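Local coordinates for protein deoxyribose-phosphate aldolase (Toxoplasma gondii, PDB 4EIV) that belongs to the deoxyribose-phosphate aldolase family and folds as a TIM barrel of eight parallel strands ringed by helices, at residues A45-I50 / V58-R63; A65-I70 / I84-A89; D115-L120 / K146-K151. One frame throughout, in Å; residues are numbered along the deposited sequence. Where two conformers were deposited one is given.

Contact 1: residues A45-I50 / V58-R63; sequences AAVCKI and VGVSVR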
loop_
_atom_site.group_PDB
_atom_site.type_symbol
_atom_site.label_atom_id
_atom_site.label_comp_id
_atom_site.label_asym_id
_atom_site.label_seq_id
_atom_site.Cartn_x
_atom_site.Cartn_y
_atom_site.Cartn_z
ATOM N N ALA A 45 -17.913 -21.837 8.949
ATOM C CA ALA A 45 -18.771 -21.066 8.062
ATOM C C ALA A 45 -18.950 -19.641 8.587
ATOM O O ALA A 45 -18.899 -18.686 7.820
ATOM C CB ALA A 45 -20.136 -21.746 7.902
ATOM N N ALA A 46 -19.163 -19.497 9.896
ATOM C CA ALA A 46 -19.404 -18.171 10.484
ATOM C C ALA A 46 -18.205 -17.242 10.285
ATOM O O ALA A 46 -18.343 -16.081 9.911
ATOM C CB ALA A 46 -19.752 -18.294 11.971
ATOM N N VAL A 47 -17.019 -17.776 10.513
ATOM C CA VAL A 47 -15.796 -17.004 10.343
ATOM C C VAL A 47 -15.607 -16.630 8.874
ATOM O O VAL A 47 -15.289 -15.481 8.548
ATOM C CB VAL A 47 -14.589 -17.810 10.861
ATOM C CG1 VAL A 47 -13.296 -17.188 10.418
ATOM C CG2 VAL A 47 -14.663 -17.940 12.379
ATOM N N CYS A 48 -15.798 -17.603 7.989
ATOM C CA CYS A 48 -15.622 -17.387 6.555
ATOM C C CYS A 48 -16.550 -16.338 5.967
ATOM O O CYS A 48 -16.151 -15.591 5.081
ATOM C CB CYS A 48 -15.779 -18.692 5.773
ATOM S SG CYS A 48 -14.380 -19.801 5.962
ATOM N N LYS A 49 -17.781 -16.285 6.459
ATOM C CA LYS A 49 -18.747 -15.313 5.964
ATOM C C LYS A 49 -18.310 -13.881 6.243
ATOM O O LYS A 49 -18.425 -13.018 5.370
ATOM C CB LYS A 49 -20.123 -15.611 6.544
ATOM C CG LYS A 49 -20.744 -16.839 5.898
ATOM C CD LYS A 49 -21.968 -17.344 6.631
ATOM C CE LYS A 49 -22.452 -18.658 6.038
ATOM N NZ LYS A 49 -23.574 -19.263 6.813
ATOM N N ILE A 50 -17.790 -13.629 7.444
ATOM C CA ILE A 50 -17.301 -12.282 7.798
ATOM C C ILE A 50 -15.966 -12.005 7.067
ATOM O O ILE A 50 -15.732 -10.902 6.593
ATOM C CB ILE A 50 -17.180 -12.066 9.314
ATOM C CG1 ILE A 50 -18.533 -12.317 9.988
ATOM C CG2 ILE A 50 -16.636 -10.663 9.616
ATOM C CD1 ILE A 50 -19.675 -11.463 9.469
ATOM N N VAL A 58 -7.645 -11.256 3.339
ATOM C CA VAL A 58 -6.784 -12.115 2.523
ATOM C C VAL A 58 -7.223 -13.589 2.564
ATOM O O VAL A 58 -7.302 -14.249 1.545
ATOM C CB VAL A 58 -5.294 -12.029 2.968
ATOM C CG1 VAL A 58 -4.426 -12.887 2.073
ATOM C CG2 VAL A 58 -4.807 -10.563 2.955
ATOM N N GLY A 59 -7.460 -14.108 3.755
ATOM C CA GLY A 59 -7.774 -15.511 3.896
ATOM C C GLY A 59 -8.143 -15.962 5.282
ATOM O O GLY A 59 -8.312 -15.158 6.216
ATOM N N VAL A 60 -8.349 -17.277 5.373
ATOM C CA VAL A 60 -8.702 -17.957 6.603
ATOM C C VAL A 60 -7.697 -19.080 6.810
ATOM O O VAL A 60 -7.291 -19.738 5.845
ATOM C CB VAL A 60 -10.162 -18.511 6.561
ATOM C CG1 VAL A 60 -10.361 -19.502 5.404
ATOM C CG2 VAL A 60 -10.565 -19.108 7.906
ATOM N N SER A 61 -7.286 -19.259 8.064
ATOM C CA SER A 61 -6.407 -20.332 8.473
ATOM C C SER A 61 -7.212 -21.422 9.154
ATOM O O SER A 61 -7.864 -21.173 10.163
ATOM C CB SER A 61 -5.322 -19.853 9.445
ATOM O OG SER A 61 -4.463 -18.890 8.849
ATOM N N VAL A 62 -7.154 -22.625 8.606
ATOM C CA VAL A 62 -7.830 -23.776 9.205
ATOM C C VAL A 62 -6.921 -24.986 9.201
ATOM O O VAL A 62 -5.927 -25.023 8.487
ATOM C CB VAL A 62 -9.130 -24.162 8.419
ATOM C CG1 VAL A 62 -10.201 -23.079 8.565
ATOM C CG2 VAL A 62 -8.801 -24.432 6.967
ATOM N N ARG A 63 -7.289 -26.005 9.975
ATOM C CA ARG A 63 -6.593 -27.289 9.890
ATOM C C ARG A 63 -6.983 -27.938 8.548
ATOM O O ARG A 63 -8.035 -27.608 7.963
ATOM C CB ARG A 63 -6.987 -28.240 11.021
ATOM C CG ARG A 63 -6.801 -27.719 12.404
ATOM C CD ARG A 63 -5.353 -27.363 12.774
ATOM N NE ARG A 63 -5.418 -27.161 14.205
ATOM C CZ ARG A 63 -5.326 -28.138 15.120
ATOM N NH1 ARG A 63 -4.935 -29.358 14.776
ATOM N NH2 ARG A 63 -5.564 -27.867 16.390
#
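Val60 meets helix 41-52 with both of its methyl groups, one for each of two successive helical residues. Its CG1 lies 4.1 Å from Cys48 SG, and its CG2 lies 4.2 Å from Val47 CG1, so the forked end of the valine is shared between a thiol and a branched side chain. These are loose van der Waals contacts, and they bury 99 Å² in all. The fork is spread this way because Val60 CG1 stands between its own backbone N and carbonyl carbon (chi1 59°), the crowded position for a valine, while CG2 lies anti to the N. On the helix, Val47 extends CG1 anti to its backbone N (chi1 167°) and approaches the strand valine at a slant. Cys48 reaches in from the neighbouring position, with its CA 6.9 Å from Val60 CA. Behind this layer the helix is held by its own bonding, including Lys49 N to Ala45 O at 3.0 Å. The strand is fixed on both flanks: Gly59 pairs through its backbone with Val32, and Val60 pairs with Lys85 and Cys87. The contact belongs to the beta-alpha-beta unit of strand 30-34, helix 41-52 and strand 59-62. Val32 touches both valines from the first strand, Ile70 and Leu74 of helix 67-74 close over Cys48, and Phe273 of helix 273-284 lies against Val47.

Contact 2: residues A65-I70 / I84-A89; sequences AFVRFI and IKVCAA
Asp115 OD2 accepts a hydrogen bond from the backbone N of Val86 and forms a salt bridge with the guanidinium NH2 of Arg71, and the residue tied down by the first of these is the one that meets helix 67-74 most fully. Arg71 NH2 also hydrogen-bonds Ile84 O, just before the strand begins. From this tethered backbone Val86 turns its side chain toward the helix and divides its methyls between two partners. CG2 meets Ile70 CG2 tip to tip at 3.7 Å, whereas CG1 passes at a slant beside Val67, 4.0 Å from Val67 CG2. In this beta-alpha-beta unit of the barrel, strand 59-62 leads into helix 67-74 and then into strand 85-90, and the helix packs on the outer face of the sheet, with 189 Å² of surface buried between the segments. Ala88, two residues further along the strand, offers its CB to Val67 CG2 at 4.0 Å, so one valine methyl touches two strand residues, Val86 and Ala88. Cys87 between them points away from the helix, to the side where Glu116 and Glu118 lie. Ile70 presents CG2 to Val86 by setting it anti to the backbone N, with CG1 swung beside the N (chi1 -67°) and the rest of its chain directed at Val60 and Val62.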
loop_
_atom_site.group_PDB
_atom_site.type_symbol
_atom_site.label_atom_id
_atom_site.label_comp_id
_atom_site.label_asym_id
_atom_site.label_seq_id
_atom_site.Cartn_x
_atom_site.Cartn_y
_atom_site.Cartn_z
ATOM N N ALA A 65 -8.437 -30.552 7.875
ATOM C CA ALA A 65 -9.800 -31.140 7.936
ATOM C C ALA A 65 -10.933 -30.256 7.427
ATOM O O ALA A 65 -12.002 -30.768 7.120
ATOM C CB ALA A 65 -10.123 -31.586 9.350
ATOM N N PHE A 66 -10.720 -28.944 7.341
ATOM C CA PHE A 66 -11.784 -28.042 6.861
ATOM C C PHE A 66 -11.545 -27.397 5.503
ATOM O O PHE A 66 -12.385 -26.622 5.048
ATOM C CB PHE A 66 -12.124 -26.982 7.928
ATOM C CG PHE A 66 -12.846 -27.555 9.105
ATOM C CD1 PHE A 66 -14.203 -27.822 9.025
ATOM C CD2 PHE A 66 -12.178 -27.879 10.268
ATOM C CE1 PHE A 66 -14.882 -28.386 10.078
ATOM C CE2 PHE A 66 -12.863 -28.449 11.343
ATOM C CZ PHE A 66 -14.217 -28.704 11.238
ATOM N N VAL A 67 -10.460 -27.753 4.819
ATOM C CA VAL A 67 -10.145 -27.177 3.505
ATOM C C VAL A 67 -11.224 -27.540 2.473
ATOM O O VAL A 67 -11.791 -26.661 1.816
ATOM C CB VAL A 67 -8.729 -27.589 3.001
ATOM C CG1 VAL A 67 -8.449 -27.067 1.599
ATOM C CG2 VAL A 67 -7.638 -27.102 3.982
ATOM N N ARG A 68 -11.515 -28.836 2.333
ATOM C CA ARG A 68 -12.523 -29.286 1.374
ATOM C C ARG A 68 -13.897 -28.720 1.696
ATOM O O ARG A 68 -14.646 -28.364 0.778
ATOM C CB ARG A 68 -12.582 -30.814 1.302
ATOM C CG ARG A 68 -13.628 -31.344 0.320
ATOM C CD ARG A 68 -13.466 -32.826 0.109
ATOM N NE ARG A 68 -12.172 -33.094 -0.497
ATOM C CZ ARG A 68 -11.936 -33.151 -1.809
ATOM N NH1 ARG A 68 -12.917 -32.976 -2.682
ATOM N NH2 ARG A 68 -10.700 -33.386 -2.248
ATOM N N PHE A 69 -14.237 -28.650 2.980
ATOM C CA PHE A 69 -15.508 -28.066 3.393
ATOM C C PHE A 69 -15.676 -26.667 2.825
ATOM O O PHE A 69 -16.692 -26.361 2.199
ATOM C CB PHE A 69 -15.653 -28.014 4.914
ATOM C CG PHE A 69 -16.824 -27.190 5.370
ATOM C CD1 PHE A 69 -18.130 -27.622 5.143
ATOM C CD2 PHE A 69 -16.629 -25.963 5.992
ATOM C CE1 PHE A 69 -19.205 -26.853 5.554
ATOM C CE2 PHE A 69 -17.696 -25.198 6.406
ATOM C CZ PHE A 69 -18.985 -25.638 6.188
ATOM N N ILE A 70 -14.668 -25.830 3.015
ATOM C CA ILE A 70 -14.735 -24.460 2.513
ATOM C C ILE A 70 -14.796 -24.391 0.977
ATOM O O ILE A 70 -15.650 -23.691 0.401
ATOM C CB ILE A 70 -13.526 -23.631 3.004
ATOM C CG1 ILE A 70 -13.593 -23.448 4.519
ATOM C CG2 ILE A 70 -13.513 -22.273 2.277
ATOM C CD1 ILE A 70 -12.286 -22.925 5.129
ATOM N N ILE A 84 -11.659 -15.600 -0.899
ATOM C CA ILE A 84 -10.619 -15.519 0.130
ATOM C C ILE A 84 -9.744 -16.750 -0.040
ATOM O O ILE A 84 -10.184 -17.763 -0.583
ATOM C CB ILE A 84 -11.154 -15.452 1.574
ATOM C CG1 ILE A 84 -11.972 -16.699 1.947
ATOM C CG2 ILE A 84 -11.955 -14.166 1.779
ATOM C CD1 ILE A 84 -12.396 -16.745 3.428
ATOM N N LYS A 85 -8.496 -16.637 0.387
ATOM C CA LYS A 85 -7.576 -17.757 0.349
ATOM C C LYS A 85 -7.821 -18.661 1.545
ATOM O O LYS A 85 -8.290 -18.208 2.596
ATOM C CB LYS A 85 -6.138 -17.276 0.427
ATOM C CG LYS A 85 -5.593 -16.624 -0.802
ATOM C CD LYS A 85 -4.188 -16.156 -0.490
ATOM C CE LYS A 85 -3.349 -15.866 -1.704
ATOM N NZ LYS A 85 -2.010 -15.388 -1.249
ATOM N N VAL A 86 -7.524 -19.943 1.365
ATOM C CA VAL A 86 -7.575 -20.928 2.432
ATOM C C VAL A 86 -6.111 -21.314 2.726
ATOM O O VAL A 86 -5.394 -21.808 1.851
ATOM C CB VAL A 86 -8.433 -22.156 2.083
ATOM C CG1 VAL A 86 -8.325 -23.205 3.163
ATOM C CG2 VAL A 86 -9.896 -21.744 1.871
ATOM N N CYS A 87 -5.663 -21.049 3.946
ATOM C CA CYS A 87 -4.313 -21.420 4.353
ATOM C C CYS A 87 -4.428 -22.571 5.346
ATOM O O CYS A 87 -5.066 -22.443 6.393
ATOM C CB CYS A 87 -3.569 -20.245 4.953
ATOM S SG CYS A 87 -1.888 -20.677 5.414
ATOM N N ALA A 88 -3.834 -23.700 4.983
ATOM C CA ALA A 88 -3.908 -24.922 5.781
ATOM C C ALA A 88 -2.747 -24.982 6.779
ATOM O O ALA A 88 -1.574 -24.916 6.368
ATOM C CB ALA A 88 -3.860 -26.142 4.882
ATOM N N ALA A 89 -3.091 -25.149 8.058
ATOM C CA ALA A 89 -2.121 -25.199 9.152
ATOM C C ALA A 89 -1.641 -26.638 9.344
ATOM O O ALA A 89 -2.405 -27.511 9.749
ATOM C CB ALA A 89 -2.787 -24.640 10.417
#

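Contact 3: residues D115-L120 / K146-K151; sequences DEIECL and KVVGPK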
loop_
_atom_site.group_PDB
_atom_site.type_symbol
_atom_site.label_atom_id
_atom_site.label_comp_id
_atom_site.label_asym_id
_atom_site.label_seq_id
_atom_site.Cartn_x
_atom_site.Cartn_y
_atom_site.Cartn_z
ATOM N N ASP A 115 -4.693 -22.728 -0.665
ATOM C CA ASP A 115 -3.878 -21.803 -1.434
ATOM C C ASP A 115 -2.493 -21.595 -0.844
ATOM O O ASP A 115 -1.551 -21.259 -1.557
ATOM C CB ASP A 115 -4.577 -20.447 -1.494
ATOM C CG ASP A 115 -5.945 -20.536 -2.102
ATOM O OD1 ASP A 115 -6.035 -20.692 -3.338
ATOM O OD2 ASP A 115 -6.927 -20.481 -1.347
ATOM N N GLU A 116 -2.381 -21.751 0.470
ATOM C CA GLU A 116 -1.105 -21.565 1.175
ATOM C C GLU A 116 -1.013 -22.594 2.281
ATOM O O GLU A 116 -2.013 -23.191 2.676
ATOM C CB GLU A 116 -0.977 -20.164 1.793
ATOM C CG GLU A 116 -1.129 -19.009 0.824
ATOM C CD GLU A 116 -0.738 -17.662 1.415
ATOM O OE1 GLU A 116 0.013 -17.621 2.419
ATOM O OE2 GLU A 116 -1.164 -16.632 0.850
ATOM N N ILE A 117 0.205 -22.792 2.771
ATOM C CA ILE A 117 0.479 -23.714 3.862
ATOM C C ILE A 117 1.175 -22.946 4.991
ATOM O O ILE A 117 2.071 -22.152 4.732
ATOM C CB ILE A 117 1.387 -24.882 3.404
ATOM C CG1 ILE A 117 0.687 -25.747 2.355
ATOM C CG2 ILE A 117 1.813 -25.756 4.598
ATOM C CD1 ILE A 117 -0.651 -26.367 2.810
ATOM N N GLU A 118 0.738 -23.184 6.222
ATOM C CA GLU A 118 1.332 -22.570 7.418
ATOM C C GLU A 118 1.869 -23.694 8.298
ATOM O O GLU A 118 1.097 -24.404 8.949
ATOM C CB GLU A 118 0.293 -21.703 8.111
ATOM C CG GLU A 118 -0.141 -20.551 7.178
ATOM C CD GLU A 118 -1.217 -19.625 7.718
ATOM O OE1 GLU A 118 -1.274 -18.483 7.219
ATOM O OE2 GLU A 118 -2.011 -20.007 8.605
ATOM N N CYS A 119 3.201 -23.829 8.340
ATOM C CA CYS A 119 3.849 -24.961 8.986
ATOM C C CYS A 119 4.489 -24.585 10.330
ATOM O O CYS A 119 5.421 -23.790 10.369
ATOM C CB CYS A 119 4.901 -25.509 8.025
ATOM S SG CYS A 119 5.802 -26.947 8.660
ATOM N N LEU A 120 4.039 -25.220 11.399
ATOM C CA LEU A 120 4.625 -25.000 12.712
ATOM C C LEU A 120 5.899 -25.830 12.831
ATOM O O LEU A 120 5.938 -26.965 12.389
ATOM C CB LEU A 120 3.619 -25.363 13.801
ATOM C CG LEU A 120 3.968 -25.168 15.277
ATOM C CD1 LEU A 120 4.320 -23.694 15.572
ATOM C CD2 LEU A 120 2.842 -25.633 16.177
ATOM N N LYS A 146 9.104 -28.618 -0.915
ATOM C CA LYS A 146 9.119 -29.446 -2.126
ATOM C C LYS A 146 7.712 -29.791 -2.602
ATOM O O LYS A 146 7.465 -29.847 -3.808
ATOM C CB LYS A 146 9.884 -30.754 -1.888
ATOM C CG LYS A 146 11.399 -30.623 -1.823
ATOM C CD LYS A 146 12.042 -31.995 -1.606
ATOM C CE LYS A 146 13.551 -31.897 -1.432
ATOM N NZ LYS A 146 14.143 -33.223 -1.062
ATOM N N VAL A 147 6.803 -30.045 -1.662
ATOM C CA VAL A 147 5.437 -30.411 -2.027
ATOM C C VAL A 147 4.532 -29.217 -2.262
ATOM O O VAL A 147 3.554 -29.321 -2.991
ATOM C CB VAL A 147 4.792 -31.423 -1.014
ATOM C CG1 VAL A 147 5.666 -32.702 -0.909
ATOM C CG2 VAL A 147 4.568 -30.824 0.328
ATOM N N VAL A 148 4.839 -28.074 -1.655
ATOM C CA VAL A 148 4.027 -26.878 -1.878
ATOM C C VAL A 148 4.335 -26.274 -3.250
ATOM O O VAL A 148 3.478 -25.639 -3.873
ATOM C CB VAL A 148 4.236 -25.837 -0.781
ATOM C CG1 VAL A 148 3.899 -26.418 0.595
ATOM C CG2 VAL A 148 5.612 -25.301 -0.835
ATOM N N GLY A 149 5.556 -26.492 -3.737
ATOM C CA GLY A 149 5.937 -25.992 -5.057
ATOM C C GLY A 149 5.910 -24.472 -5.040
ATOM O O GLY A 149 6.400 -23.865 -4.090
ATOM N N PRO A 150 5.303 -23.848 -6.060
ATOM C CA PRO A 150 5.288 -22.384 -6.125
ATOM C C PRO A 150 4.310 -21.688 -5.172
ATOM O O PRO A 150 4.332 -20.462 -5.069
ATOM C CB PRO A 150 4.918 -22.104 -7.582
ATOM C CG PRO A 150 4.109 -23.272 -7.990
ATOM C CD PRO A 150 4.727 -24.451 -7.275
ATOM N N LYS A 151 3.435 -22.445 -4.519
ATOM C CA LYS A 151 2.529 -21.843 -3.536
ATOM C C LYS A 151 3.295 -21.357 -2.319
ATOM O O LYS A 151 4.443 -21.713 -2.109
ATOM C CB LYS A 151 1.403 -22.797 -3.166
ATOM C CG LYS A 151 0.429 -22.977 -4.329
ATOM C CD LYS A 151 -0.711 -23.900 -3.983
ATOM C CE LYS A 151 -1.795 -23.882 -5.049
ATOM N NZ LYS A 151 -2.922 -24.754 -4.658
#
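This contact belongs to a beta-alpha-beta stretch of the TIM barrel, where the chain leaves strand 116-120, returns along helix 130-148 and turns tightly into strand 152-156. The last helical residue, Val148, packs on Ile117 of the earlier strand. Its CG1 comes in at a slant, 3.7 Å from Ile117 CG1 and 4.1 Å from Ile117 CB, so the methyl rests on the base of the side chain. Val148 CG1 gets there by standing anti to its own carbonyl carbon (chi1 -58°). Ile117 faces outward, and its backbone pairs with Thr152 and Lys154 of the next strand. Glu116 and Glu118 project the other way, into the barrel, where in the conformers given both carboxylates form salt bridges with Lys154.

The helix ends in a type II' beta turn from Val148 to Lys151, closed by Lys151 N to Val148 O at 3.3 Å. Gly149 takes the first corner with a positive phi of 64°, a conformation that favours glycine, and Pro150 takes the second. The turn brings Lys151 back to the start of strand 116-120, where its aliphatic chain lies alongside the carbonyl of Asp115: CB and CD are each 3.7 Å from Asp115 O, and CG is nearly as close. Lys151 extends fully beyond CG, past Leu110 of helix 99-111; its NZ is hydrogen-bonded to Ala114, just before the strand segment, and stays 5.3 Å from Asp115 OD1.

The three contacts follow one another along the chain and round the barrel. Contacts 1 and 2, with centres about 8 Å apart, share a seam: Val60 O and Cys87 N lie 2.8 Å apart, a probable hydrogen bond between adjacent strands, and Ile70 CD1 packs 3.9 Å from Cys48 SG. Contacts 2 and 3, about 13 Å apart between centres, are joined by a salt bridge of 2.6 Å from Lys85 NZ to Glu116 OE2. Contact 3 lies about 18 Å from contact 1, centre to centre, yet Ser61 OG and Glu118 OE2 come within 2.7 Å across the interior, both glutamates being taken in the conformers given. The apolar contacts lie on the sheet's outer face; Ser61, Lys85, Glu116 and Glu118 meet inside.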